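Local coordinates for protein glucose-6-phosphate isomerase (Plasmodium falciparum, PDB 3QKI) that probably catalyses the interconversion of alpha-D-glucose 6-phosphate and beta-D-fructose 6-phosphate, a step shared by glycolysis and gluconeogenesis, at residues Met66-Gln71 with Pro512-Leu517; Val358-Thr363 with Ser531-Arg536; Val376-Tyr381 with Pro442-Gly447. All blocks are in the same frame, centred on the assembly; numbering follows the deposited sequence.

From the N terminus, strand 64-70 comes first, and interaction 1 pairs it with strand 513-518, closing a loop of 440 residues. Helix 356-371 follows far along the chain and opens interaction 2, whose partner, helix 523-543, comes after strand 513-518; interactions 1 and 2 therefore cross. Interaction 3, between strands 375-380 and 443-448, closes a loop of 60 residues lying wholly within the spans of both. Interactions 1 and 3 belong to one mixed sheet, in which strands 513-518 and 443-448 are neighbours. Interaction 2 lies against that sheet, tied to interaction 3 by Tyr-533 and Arg-536, which both reach Glu-444, and packed on interaction 1 through Leu-68 and Gln-71.

Interaction 1. Residues Met66-Gln71 with Pro512-Leu517; sequences MDLSRQ and PSTLLL
Asp-67 and Leu-515 face each other as a hydrogen-bonded antiparallel pair, with Asp-67 N to Leu-515 O at 2.8 Å and Leu-515 N to Asp-67 O at 3.1 Å. On the sheet face that carries these two side chains, Arg-70 crosses to the opposite strand. Its CG stands anti to the carbonyl carbon (chi1 -61°), and the chain then runs extended to NE. CB and CG pass beside the Ser-513 hydroxyl, and CD comes closest, 3.3 Å from Ser-513 OG. NE makes a salt bridge with Asp-477 of helix 464-481. Leu-515 lays CD1 over one face of the guanidinium, 3.5 Å from Arg-70 NH1. At the edge, Arg-70 NH1 meets Asp-67 OD2 at 2.7 Å in a salt bridge; the oxygen is nearly in the guanidinium plane, but the nitrogen sits 57° out of the carboxylate plane. A water accepts from Arg-70 N and NH1 and reaches the carbonyl oxygens of Asp-67 and Ser-513, bridging the strands at the type I turn from Leu-68 to Gln-71. The other carboxylate oxygen turns back on its own strand: Ser-69 N donates to Asp-67 OD1 at 2.9 Å, forming an Asx turn, and Ser-69 OG adds a second bond. That hydroxyl also bonds Ser-586 of the second subunit. On the other face of the sheet, Met-66 and Leu-516 run side by side, Met-66 CG 3.6 Å from Leu-516 CD2. Near the turn, Gln-71 NE2 makes a weak, bent bond to Thr-514 OG1 at 3.0 Å, while its OE1 is held by Asn-367. The contact thus has a mainly apolar side, with Met-66, Leu-68 and Leu-516, toward helix 356-371, and a face at the subunit interface where the carboxylates of Asp-67 and Asp-477, beside Leu-515, would offset the Arg-70 charge.

Interaction 2. Residues Val358-Thr363 with Ser531-Arg536; sequences VLLALT and SLYESR
Two helices of the layer that covers one face of the mixed sheet, 356-371 and 523-543, meet here through Leu-360, Ala-361 and Arg-536. Their segment axes come within 9.0 Å and cross at -54°, and no hydrogen bond joins the segments. Leu-360 reaches across and sets CG over one face of the Arg-536 guanidinium, 3.7 Å from Arg-536 NH1. The arginine's own CG, anti to the backbone N (chi1 178°), packs against Leu-360 CG, and the bend at chi2 (-99°) carries the guanidinium back along the same leucine. Its polar end is gripped outside the segments, by Glu-540, Ser-364 and, in the sheet, Glu-444. Leu-360 CD2 fills in toward the second helix, 4.4 Å from Leu-532 CD1 and close to the ring of Tyr-533, another partner of Glu-444. Ala-361 CB lies 3.5 Å from Arg-536 O, and its small side chain lets the backbones draw near. A buried arginine with leucine over one face of its guanidinium and carboxylates at its nitrogens thus links this helix layer to the sheet, as one outer layer of the three-layer alpha-beta-alpha sandwich of phosphoglucose isomerases.

Interaction 3. Residues Val376-Tyr381 with Pro442-Gly447; sequences VAILPY and PVELIG
The carboxylate of Glu-444 is met by aliphatic carbon from strand 375-380: Val-376 CG1 lies over one face, 3.5 Å from Glu-444 OE2, and Ile-378 CD1 comes in on the same side, 3.4 Å from Glu-444 OE1. Helix 523-543 takes up both oxygens, OE1 bonding the Tyr-533 hydroxyl and OE2 forming a salt bridge with Arg-536 NH2, a buried pairing that would favour the charged form. The second flat group, the phenol of Tyr-381, is approached obliquely by Leu-445, with CD2 at 4.1 Å from Tyr-381 CE1. The phenol hydroxyl bonds Gln-428 and Tyr-432. The two strands run parallel and in register, with backbone bonds passing back and forth between them: Glu-444 N donates to Ala-377 O at 2.9 Å, Leu-379 N to Glu-444 O at 2.9 Å, and Tyr-381 N to Ile-446 O at 2.6 Å. The bond from Ile-446 N to Leu-379 O is weak. Pro-380, which lacks an N-H, falls at a position whose nitrogen this ladder does not use; its CB packs on Ile-446 CB. On the face opposite Glu-444, Leu-379 places its CG anti to the carbonyl carbon (chi1 -46°), and its CD1 fits between the side chains of Val-443 and Leu-445, 3.7 Å from Val-443 CG1. Helices 428-437 and 464-481 cover this apolar face. The Tyr-381 side chain is about 8 Å from that of His-429, which binds fructose 6-phosphate. Here the C-terminal ends of parallel strands lead toward the sugar-phosphate site, as in the alpha-beta-alpha sandwich of the SIS domain in the phosphoglucose isomerase family.

Interaction 1. Residues Met66-Gln71 with Pro512-Leu517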
ATOM      1  N   MET A  66      -6.950 -23.512   5.739  1.00 16.29           N
ATOM      2  CA  MET A  66      -7.568 -22.240   6.074  1.00 16.12           C
ATOM      3  C   MET A  66      -8.068 -22.413   7.501  1.00 19.65           C
ATOM      4  O   MET A  66      -8.821 -23.352   7.790  1.00 18.16           O
ATOM      5  CB  MET A  66      -8.730 -21.840   5.159  1.00 18.73           C
ATOM      6  CG  MET A  66      -9.309 -20.499   5.564  1.00 22.85           C
ATOM      7  SD  MET A  66     -10.613 -19.840   4.526  1.00 28.39           S
ATOM      8  CE  MET A  66     -11.980 -21.075   4.929  1.00 24.58           C
ATOM      9  N   ASP A  67      -7.630 -21.519   8.387  1.00 16.51           N
ATOM     10  CA  ASP A  67      -7.998 -21.549   9.790  1.00 14.45           C
ATOM     11  C   ASP A  67      -8.897 -20.350  10.135  1.00 16.40           C
ATOM     12  O   ASP A  67      -8.429 -19.211  10.239  1.00 14.32           O
ATOM     13  CB  ASP A  67      -6.709 -21.640  10.656  1.00 14.25           C
ATOM     14  CG  ASP A  67      -6.904 -21.656  12.158  1.00 16.04           C
ATOM     15  OD1 ASP A  67      -8.051 -21.505  12.608  1.00 18.55           O
ATOM     16  OD2 ASP A  67      -5.883 -21.767  12.898  1.00 17.76           O
ATOM     17  N   LEU A  68     -10.194 -20.626  10.327  1.00 15.37           N
ATOM     18  CA  LEU A  68     -11.198 -19.624  10.690  1.00 15.75           C
ATOM     19  C   LEU A  68     -11.483 -19.619  12.191  1.00 17.37           C
ATOM     20  O   LEU A  68     -12.433 -18.953  12.630  1.00 16.61           O
ATOM     21  CB  LEU A  68     -12.517 -19.891   9.931  1.00 16.19           C
ATOM     22  CG  LEU A  68     -12.507 -19.735   8.407  1.00 20.27           C
ATOM     23  CD1 LEU A  68     -13.825 -20.168   7.830  1.00 19.53           C
ATOM     24  CD2 LEU A  68     -12.241 -18.297   7.991  1.00 23.61           C
ATOM     25  N   SER A  69     -10.680 -20.343  12.989  1.00 12.46           N
ATOM     26  CA  SER A  69     -10.977 -20.469  14.419  1.00 11.92           C
ATOM     27  C   SER A  69     -10.856 -19.192  15.244  1.00 17.74           C
ATOM     28  O   SER A  69     -11.487 -19.098  16.302  1.00 18.11           O
ATOM     29  CB  SER A  69     -10.184 -21.613  15.054  1.00 14.18           C
ATOM     30  OG  SER A  69      -8.801 -21.317  15.016  1.00 18.45           O
ATOM     31  N   ARG A  70     -10.067 -18.207  14.781  1.00 15.16           N
ATOM     32  CA  ARG A  70      -9.945 -16.956  15.510  1.00 15.15           C
ATOM     33  C   ARG A  70     -10.959 -15.944  15.004  1.00 20.29           C
ATOM     34  O   ARG A  70     -10.655 -14.768  14.892  1.00 20.65           O
ATOM     35  CB  ARG A  70      -8.502 -16.410  15.505  1.00 13.35           C
ATOM     36  CG  ARG A  70      -7.512 -17.352  16.158  1.00 13.22           C
ATOM     37  CD  ARG A  70      -6.106 -17.007  15.744  1.00 18.49           C
ATOM     38  NE  ARG A  70      -5.186 -18.072  16.086  1.00 18.74           N
ATOM     39  CZ  ARG A  70      -5.057 -19.211  15.414  1.00 25.49           C
ATOM     40  NH1 ARG A  70      -5.798 -19.443  14.333  1.00 14.66           N
ATOM     41  NH2 ARG A  70      -4.215 -20.141  15.837  1.00 16.26           N
ATOM     42  N   GLN A  71     -12.167 -16.414  14.694  1.00 17.51           N
ATOM     43  CA  GLN A  71     -13.304 -15.585  14.300  1.00 16.50           C
ATOM     44  C   GLN A  71     -14.338 -15.702  15.407  1.00 19.40           C
ATOM     45  O   GLN A  71     -14.468 -16.755  16.039  1.00 18.76           O
ATOM     46  CB  GLN A  71     -13.885 -15.995  12.921  1.00 16.70           C
ATOM     47  CG  GLN A  71     -12.902 -15.800  11.765  1.00 16.34           C
ATOM     48  CD  GLN A  71     -12.580 -14.354  11.458  1.00 14.91           C
ATOM     49  OE1 GLN A  71     -13.333 -13.425  11.761  1.00 16.99           O
ATOM     50  NE2 GLN A  71     -11.468 -14.140  10.816  1.00 10.12           N
ATOM     51  N   PRO A 512     -10.155 -10.498  15.526  1.00 13.24           N
ATOM     52  CA  PRO A 512     -10.210 -11.689  14.680  1.00 12.16           C
ATOM     53  C   PRO A 512      -9.151 -11.805  13.596  1.00 15.40           C
ATOM     54  O   PRO A 512      -8.642 -10.799  13.101  1.00 15.76           O
ATOM     55  CB  PRO A 512     -11.638 -11.649  14.102  1.00 13.09           C
ATOM     56  CG  PRO A 512     -11.980 -10.221  14.061  1.00 17.51           C
ATOM     57  CD  PRO A 512     -11.246  -9.549  15.205  1.00 14.59           C
ATOM     58  N   SER A 513      -8.881 -13.046  13.193  1.00  9.45           N
ATOM     59  CA  SER A 513      -7.943 -13.372  12.124  1.00  9.71           C
ATOM     60  C   SER A 513      -8.284 -14.662  11.384  1.00 17.30           C
ATOM     61  O   SER A 513      -8.819 -15.618  11.966  1.00 15.68           O
ATOM     62  CB  SER A 513      -6.505 -13.459  12.643  1.00 11.53           C
ATOM     63  OG  SER A 513      -6.322 -14.580  13.475  1.00 15.30           O
ATOM     64  N   THR A 514      -7.908 -14.694  10.107  1.00 15.08           N
ATOM     65  CA  THR A 514      -7.982 -15.882   9.286  1.00 14.52           C
ATOM     66  C   THR A 514      -6.547 -16.217   8.929  1.00 19.24           C
ATOM     67  O   THR A 514      -5.784 -15.320   8.559  1.00 20.01           O
ATOM     68  CB  THR A 514      -8.824 -15.642   8.032  1.00 19.97           C
ATOM     69  OG1 THR A 514     -10.151 -15.307   8.435  1.00 23.18           O
ATOM     70  CG2 THR A 514      -8.844 -16.863   7.121  1.00 16.32           C
ATOM     71  N   LEU A 515      -6.167 -17.484   9.062  1.00 17.36           N
ATOM     72  CA  LEU A 515      -4.842 -17.957   8.668  1.00 18.61           C
ATOM     73  C   LEU A 515      -4.954 -18.832   7.431  1.00 21.30           C
ATOM     74  O   LEU A 515      -5.761 -19.761   7.393  1.00 22.30           O
ATOM     75  CB  LEU A 515      -4.136 -18.741   9.787  1.00 19.58           C
ATOM     76  CG  LEU A 515      -3.791 -18.017  11.082  1.00 26.77           C
ATOM     77  CD1 LEU A 515      -3.148 -18.983  12.060  1.00 28.75           C
ATOM     78  CD2 LEU A 515      -2.782 -16.940  10.854  1.00 26.92           C
ATOM     79  N   LEU A 516      -4.143 -18.533   6.420  1.00 17.77           N
ATOM     80  CA  LEU A 516      -4.035 -19.321   5.185  1.00 17.74           C
ATOM     81  C   LEU A 516      -2.595 -19.821   5.137  1.00 19.02           C
ATOM     82  O   LEU A 516      -1.669 -19.001   5.035  1.00 18.14           O
ATOM     83  CB  LEU A 516      -4.373 -18.494   3.923  1.00 17.74           C
ATOM     84  CG  LEU A 516      -5.825 -18.077   3.738  1.00 25.67           C
ATOM     85  CD1 LEU A 516      -5.959 -16.994   2.657  1.00 26.12           C
ATOM     86  CD2 LEU A 516      -6.704 -19.266   3.345  1.00 28.85           C
ATOM     87  N   LEU A 517      -2.404 -21.154   5.275  1.00 14.47           N
ATOM     88  CA  LEU A 517      -1.062 -21.732   5.280  1.00 15.08           C
ATOM     89  C   LEU A 517      -0.896 -22.719   4.142  1.00 19.13           C
ATOM     90  O   LEU A 517      -1.543 -23.760   4.145  1.00 17.97           O
ATOM     91  CB  LEU A 517      -0.692 -22.364   6.658  1.00 15.20           C
ATOM     92  CG  LEU A 517       0.685 -23.061   6.792  1.00 18.70           C
ATOM     93  CD1 LEU A 517       1.848 -22.115   6.438  1.00 18.11           C
ATOM     94  CD2 LEU A 517       0.882 -23.596   8.206  1.00 18.16           C
TER
HETATM   95  O   HOH W   1      -8.143 -18.085  12.731  1.00 15.38           O

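Interaction 2. Residues Val358-Thr363 with Ser531-Arg536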
ATOM      1  N   VAL A 358     -16.545 -19.509   0.033  1.00 14.32           N
ATOM      2  CA  VAL A 358     -17.845 -19.149   0.588  1.00 14.04           C
ATOM      3  C   VAL A 358     -17.719 -18.834   2.089  1.00 16.15           C
ATOM      4  O   VAL A 358     -18.229 -17.795   2.538  1.00 16.05           O
ATOM      5  CB  VAL A 358     -18.937 -20.210   0.276  1.00 16.63           C
ATOM      6  CG1 VAL A 358     -20.185 -19.987   1.146  1.00 16.16           C
ATOM      7  CG2 VAL A 358     -19.306 -20.176  -1.211  1.00 15.96           C
ATOM      8  N   LEU A 359     -17.027 -19.709   2.844  1.00 12.15           N
ATOM      9  CA  LEU A 359     -16.817 -19.516   4.287  1.00 12.27           C
ATOM     10  C   LEU A 359     -16.008 -18.241   4.563  1.00 14.67           C
ATOM     11  O   LEU A 359     -16.277 -17.548   5.538  1.00 14.57           O
ATOM     12  CB  LEU A 359     -16.120 -20.739   4.897  1.00 13.16           C
ATOM     13  CG  LEU A 359     -16.965 -22.040   4.934  1.00 18.12           C
ATOM     14  CD1 LEU A 359     -16.105 -23.227   5.364  1.00 18.43           C
ATOM     15  CD2 LEU A 359     -18.170 -21.874   5.843  1.00 22.29           C
ATOM     16  N   LEU A 360     -15.061 -17.910   3.673  1.00 12.48           N
ATOM     17  CA  LEU A 360     -14.254 -16.687   3.788  1.00 13.02           C
ATOM     18  C   LEU A 360     -15.132 -15.456   3.535  1.00 14.27           C
ATOM     19  O   LEU A 360     -15.080 -14.493   4.284  1.00 12.86           O
ATOM     20  CB  LEU A 360     -13.059 -16.756   2.821  1.00 14.16           C
ATOM     21  CG  LEU A 360     -11.963 -15.696   2.998  1.00 20.38           C
ATOM     22  CD1 LEU A 360     -11.380 -15.727   4.426  1.00 20.39           C
ATOM     23  CD2 LEU A 360     -10.820 -15.933   2.028  1.00 22.48           C
ATOM     24  N   ALA A 361     -16.002 -15.514   2.521  1.00 12.26           N
ATOM     25  CA  ALA A 361     -16.967 -14.436   2.215  1.00 10.88           C
ATOM     26  C   ALA A 361     -17.980 -14.275   3.355  1.00 11.65           C
ATOM     27  O   ALA A 361     -18.276 -13.148   3.747  1.00 11.36           O
ATOM     28  CB  ALA A 361     -17.707 -14.752   0.887  1.00 10.20           C
ATOM     29  N   LEU A 362     -18.488 -15.397   3.919  1.00 11.09           N
ATOM     30  CA  LEU A 362     -19.443 -15.349   5.047  1.00 11.37           C
ATOM     31  C   LEU A 362     -18.828 -14.701   6.278  1.00 16.29           C
ATOM     32  O   LEU A 362     -19.491 -13.925   6.951  1.00 15.23           O
ATOM     33  CB  LEU A 362     -19.985 -16.743   5.394  1.00 11.70           C
ATOM     34  CG  LEU A 362     -20.995 -17.365   4.403  1.00 14.73           C
ATOM     35  CD1 LEU A 362     -21.192 -18.841   4.708  1.00 14.02           C
ATOM     36  CD2 LEU A 362     -22.310 -16.669   4.468  1.00 14.77           C
ATOM     37  N   THR A 363     -17.536 -15.002   6.541  1.00 15.55           N
ATOM     38  CA  THR A 363     -16.772 -14.448   7.661  1.00 14.65           C
ATOM     39  C   THR A 363     -16.644 -12.934   7.490  1.00 17.07           C
ATOM     40  O   THR A 363     -16.898 -12.190   8.433  1.00 17.16           O
ATOM     41  CB  THR A 363     -15.414 -15.145   7.741  1.00 14.55           C
ATOM     42  OG1 THR A 363     -15.624 -16.540   7.996  1.00 15.86           O
ATOM     43  CG2 THR A 363     -14.519 -14.565   8.796  1.00  8.81           C
ATOM     44  N   SER A 531      -7.640 -17.440  -7.435  1.00 13.41           N
ATOM     45  CA  SER A 531      -9.021 -17.889  -7.588  1.00 12.76           C
ATOM     46  C   SER A 531      -9.770 -17.841  -6.259  1.00 14.73           C
ATOM     47  O   SER A 531     -10.942 -17.513  -6.251  1.00 14.00           O
ATOM     48  CB  SER A 531      -9.087 -19.268  -8.235  1.00 13.45           C
ATOM     49  OG  SER A 531     -10.409 -19.785  -8.165  1.00 17.88           O
ATOM     50  N   LEU A 532      -9.091 -18.133  -5.147  1.00 13.29           N
ATOM     51  CA  LEU A 532      -9.678 -18.096  -3.818  1.00 11.84           C
ATOM     52  C   LEU A 532     -10.284 -16.704  -3.554  1.00 15.02           C
ATOM     53  O   LEU A 532     -11.424 -16.620  -3.114  1.00 13.95           O
ATOM     54  CB  LEU A 532      -8.613 -18.461  -2.749  1.00 12.35           C
ATOM     55  CG  LEU A 532      -9.011 -18.283  -1.276  1.00 17.15           C
ATOM     56  CD1 LEU A 532     -10.218 -19.111  -0.939  1.00 17.05           C
ATOM     57  CD2 LEU A 532      -7.842 -18.612  -0.340  1.00 20.27           C
ATOM     58  N   TYR A 533      -9.536 -15.628  -3.848  1.00 13.09           N
ATOM     59  CA  TYR A 533     -10.002 -14.257  -3.645  1.00 12.88           C
ATOM     60  C   TYR A 533     -11.024 -13.818  -4.695  1.00 14.85           C
ATOM     61  O   TYR A 533     -12.016 -13.167  -4.331  1.00 14.52           O
ATOM     62  CB  TYR A 533      -8.823 -13.264  -3.493  1.00 13.56           C
ATOM     63  CG  TYR A 533      -8.298 -13.259  -2.077  1.00 14.67           C
ATOM     64  CD1 TYR A 533      -7.447 -14.269  -1.622  1.00 14.14           C
ATOM     65  CD2 TYR A 533      -8.742 -12.315  -1.152  1.00 15.65           C
ATOM     66  CE1 TYR A 533      -7.034 -14.326  -0.288  1.00 13.59           C
ATOM     67  CE2 TYR A 533      -8.330 -12.362   0.186  1.00 15.51           C
ATOM     68  CZ  TYR A 533      -7.464 -13.359   0.608  1.00 19.91           C
ATOM     69  OH  TYR A 533      -7.046 -13.408   1.922  1.00 18.01           O
ATOM     70  N   GLU A 534     -10.836 -14.221  -5.973  1.00 10.46           N
ATOM     71  CA  GLU A 534     -11.835 -13.889  -7.017  1.00 11.69           C
ATOM     72  C   GLU A 534     -13.178 -14.566  -6.643  1.00 14.96           C
ATOM     73  O   GLU A 534     -14.225 -13.920  -6.678  1.00 15.81           O
ATOM     74  CB  GLU A 534     -11.386 -14.371  -8.415  1.00 13.47           C
ATOM     75  CG  GLU A 534     -10.232 -13.590  -9.037  1.00 22.24           C
ATOM     76  CD  GLU A 534      -9.879 -14.013 -10.456  1.00 30.99           C
ATOM     77  OE1 GLU A 534     -10.369 -15.076 -10.908  1.00 19.69           O
ATOM     78  OE2 GLU A 534      -9.146 -13.260 -11.137  1.00 15.32           O
ATOM     79  N   SER A 535     -13.117 -15.828  -6.191  1.00 12.62           N
ATOM     80  CA  SER A 535     -14.302 -16.580  -5.754  1.00 12.07           C
ATOM     81  C   SER A 535     -14.927 -15.930  -4.515  1.00 15.94           C
ATOM     82  O   SER A 535     -16.138 -15.740  -4.487  1.00 16.39           O
ATOM     83  CB  SER A 535     -13.948 -18.033  -5.474  1.00 13.86           C
ATOM     84  OG  SER A 535     -13.384 -18.659  -6.609  1.00 17.59           O
ATOM     85  N   ARG A 536     -14.103 -15.558  -3.510  1.00 11.93           N
ATOM     86  CA  ARG A 536     -14.574 -14.909  -2.288  1.00 11.95           C
ATOM     87  C   ARG A 536     -15.334 -13.635  -2.601  1.00 15.85           C
ATOM     88  O   ARG A 536     -16.403 -13.430  -2.037  1.00 14.95           O
ATOM     89  CB  ARG A 536     -13.385 -14.635  -1.322  1.00 13.98           C
ATOM     90  CG  ARG A 536     -13.742 -13.913  -0.020  1.00 21.64           C
ATOM     91  CD  ARG A 536     -13.434 -12.432  -0.147  1.00 28.14           C
ATOM     92  NE  ARG A 536     -13.510 -11.696   1.121  1.00 28.66           N
ATOM     93  CZ  ARG A 536     -12.508 -11.596   1.991  1.00 30.86           C
ATOM     94  NH1 ARG A 536     -11.362 -12.224   1.771  1.00 18.79           N
ATOM     95  NH2 ARG A 536     -12.652 -10.879   3.095  1.00 17.86           N
TER

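Interaction 3. Residues Val376-Tyr381 with Pro442-Gly447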
ATOM      1  N   VAL A 376     -10.335  -4.529   6.255  1.00 13.46           N
ATOM      2  CA  VAL A 376      -9.701  -5.843   6.134  1.00 12.72           C
ATOM      3  C   VAL A 376      -8.225  -5.550   5.892  1.00 15.76           C
ATOM      4  O   VAL A 376      -7.900  -4.812   4.952  1.00 14.29           O
ATOM      5  CB  VAL A 376     -10.257  -6.753   4.988  1.00 16.88           C
ATOM      6  CG1 VAL A 376      -9.421  -8.034   4.850  1.00 16.89           C
ATOM      7  CG2 VAL A 376     -11.732  -7.083   5.173  1.00 16.38           C
ATOM      8  N   ALA A 377      -7.337  -6.148   6.700  1.00 11.03           N
ATOM      9  CA  ALA A 377      -5.881  -6.052   6.498  1.00  9.67           C
ATOM     10  C   ALA A 377      -5.405  -7.348   5.825  1.00 14.17           C
ATOM     11  O   ALA A 377      -5.624  -8.441   6.365  1.00 14.15           O
ATOM     12  CB  ALA A 377      -5.158  -5.829   7.825  1.00  8.88           C
ATOM     13  N   ILE A 378      -4.788  -7.223   4.634  1.00 11.13           N
ATOM     14  CA  ILE A 378      -4.254  -8.351   3.856  1.00 10.29           C
ATOM     15  C   ILE A 378      -2.797  -8.387   4.161  1.00 14.49           C
ATOM     16  O   ILE A 378      -2.054  -7.476   3.772  1.00 14.59           O
ATOM     17  CB  ILE A 378      -4.515  -8.222   2.341  1.00 12.50           C
ATOM     18  CG1 ILE A 378      -6.028  -8.167   2.022  1.00 11.57           C
ATOM     19  CG2 ILE A 378      -3.807  -9.363   1.566  1.00 14.31           C
ATOM     20  CD1 ILE A 378      -6.933  -9.484   2.385  1.00 12.37           C
ATOM     21  N   LEU A 379      -2.397  -9.383   4.944  1.00 11.77           N
ATOM     22  CA  LEU A 379      -1.033  -9.468   5.478  1.00 11.73           C
ATOM     23  C   LEU A 379      -0.295 -10.769   5.142  1.00 15.21           C
ATOM     24  O   LEU A 379      -0.255 -11.691   5.960  1.00 13.95           O
ATOM     25  CB  LEU A 379      -1.060  -9.201   6.992  1.00 11.29           C
ATOM     26  CG  LEU A 379      -1.883  -8.001   7.468  1.00 14.93           C
ATOM     27  CD1 LEU A 379      -2.081  -8.068   8.966  1.00 14.10           C
ATOM     28  CD2 LEU A 379      -1.235  -6.661   7.023  1.00 13.73           C
ATOM     29  N   PRO A 380       0.276 -10.863   3.928  1.00 15.58           N
ATOM     30  CA  PRO A 380       1.035 -12.075   3.581  1.00 14.94           C
ATOM     31  C   PRO A 380       2.417 -12.049   4.260  1.00 18.57           C
ATOM     32  O   PRO A 380       3.134 -11.055   4.146  1.00 18.87           O
ATOM     33  CB  PRO A 380       1.142 -12.003   2.061  1.00 15.67           C
ATOM     34  CG  PRO A 380       1.059 -10.538   1.730  1.00 19.03           C
ATOM     35  CD  PRO A 380       0.309  -9.862   2.833  1.00 15.96           C
ATOM     36  N   TYR A 381       2.787 -13.123   4.975  1.00 14.24           N
ATOM     37  CA  TYR A 381       4.112 -13.224   5.619  1.00 12.80           C
ATOM     38  C   TYR A 381       5.070 -13.820   4.562  1.00 15.94           C
ATOM     39  O   TYR A 381       5.524 -14.961   4.658  1.00 15.05           O
ATOM     40  CB  TYR A 381       4.031 -14.027   6.928  1.00 12.65           C
ATOM     41  CG  TYR A 381       3.673 -13.119   8.083  1.00 11.68           C
ATOM     42  CD1 TYR A 381       2.431 -12.492   8.142  1.00 12.93           C
ATOM     43  CD2 TYR A 381       4.617 -12.787   9.050  1.00 10.28           C
ATOM     44  CE1 TYR A 381       2.128 -11.577   9.151  1.00 12.97           C
ATOM     45  CE2 TYR A 381       4.325 -11.871  10.067  1.00 11.41           C
ATOM     46  CZ  TYR A 381       3.087 -11.249  10.097  1.00 17.09           C
ATOM     47  OH  TYR A 381       2.791 -10.341  11.084  1.00 19.37           O
ATOM     48  N   PRO A 442     -10.109  -6.779  11.328  1.00 12.24           N
ATOM     49  CA  PRO A 442      -9.945  -8.210  11.000  1.00 12.00           C
ATOM     50  C   PRO A 442      -8.780  -8.393  10.028  1.00 15.95           C
ATOM     51  O   PRO A 442      -8.639  -7.625   9.080  1.00 17.64           O
ATOM     52  CB  PRO A 442     -11.281  -8.567  10.330  1.00 12.63           C
ATOM     53  CG  PRO A 442     -12.247  -7.587  10.934  1.00 16.12           C
ATOM     54  CD  PRO A 442     -11.469  -6.313  11.000  1.00 12.98           C
ATOM     55  N   VAL A 443      -7.927  -9.368  10.287  1.00 12.29           N
ATOM     56  CA  VAL A 443      -6.747  -9.605   9.462  1.00 10.63           C
ATOM     57  C   VAL A 443      -6.848 -10.943   8.724  1.00 14.99           C
ATOM     58  O   VAL A 443      -7.481 -11.889   9.207  1.00 13.27           O
ATOM     59  CB  VAL A 443      -5.400  -9.466  10.241  1.00 11.71           C
ATOM     60  CG1 VAL A 443      -5.244  -8.103  10.899  1.00 10.83           C
ATOM     61  CG2 VAL A 443      -5.189 -10.578  11.271  1.00 10.80           C
ATOM     62  N   GLU A 444      -6.193 -11.011   7.562  1.00 12.31           N
ATOM     63  CA  GLU A 444      -6.091 -12.233   6.776  1.00 12.90           C
ATOM     64  C   GLU A 444      -4.584 -12.435   6.576  1.00 17.64           C
ATOM     65  O   GLU A 444      -3.932 -11.626   5.912  1.00 18.71           O
ATOM     66  CB  GLU A 444      -6.871 -12.109   5.456  1.00 13.29           C
ATOM     67  CG  GLU A 444      -8.370 -12.064   5.689  1.00 21.38           C
ATOM     68  CD  GLU A 444      -9.287 -11.813   4.502  1.00 33.13           C
ATOM     69  OE1 GLU A 444      -8.883 -12.097   3.353  1.00 18.42           O
ATOM     70  OE2 GLU A 444     -10.440 -11.380   4.734  1.00 18.02           O
ATOM     71  N   LEU A 445      -4.032 -13.433   7.279  1.00 12.86           N
ATOM     72  CA  LEU A 445      -2.608 -13.783   7.272  1.00 12.74           C
ATOM     73  C   LEU A 445      -2.383 -14.947   6.330  1.00 18.11           C
ATOM     74  O   LEU A 445      -3.148 -15.927   6.354  1.00 17.01           O
ATOM     75  CB  LEU A 445      -2.090 -14.121   8.680  1.00 12.37           C
ATOM     76  CG  LEU A 445      -2.406 -13.135   9.846  1.00 17.06           C
ATOM     77  CD1 LEU A 445      -1.729 -13.569  11.121  1.00 18.00           C
ATOM     78  CD2 LEU A 445      -1.939 -11.755   9.551  1.00 19.29           C
ATOM     79  N   ILE A 446      -1.379 -14.796   5.435  1.00 15.15           N
ATOM     80  CA  ILE A 446      -1.035 -15.787   4.411  1.00 13.94           C
ATOM     81  C   ILE A 446       0.421 -16.163   4.620  1.00 19.60           C
ATOM     82  O   ILE A 446       1.276 -15.278   4.724  1.00 18.35           O
ATOM     83  CB  ILE A 446      -1.340 -15.259   2.975  1.00 16.30           C
ATOM     84  CG1 ILE A 446      -2.837 -14.915   2.846  1.00 16.45           C
ATOM     85  CG2 ILE A 446      -0.932 -16.299   1.915  1.00 17.70           C
ATOM     86  CD1 ILE A 446      -3.183 -13.841   1.839  1.00 25.76           C
ATOM     87  N   GLY A 447       0.678 -17.458   4.790  1.00 15.56           N
ATOM     88  CA  GLY A 447       2.021 -17.948   5.050  1.00 15.48           C
ATOM     89  C   GLY A 447       2.307 -19.224   4.301  1.00 19.91           C
ATOM     90  O   GLY A 447       1.369 -19.901   3.849  1.00 20.29           O
TER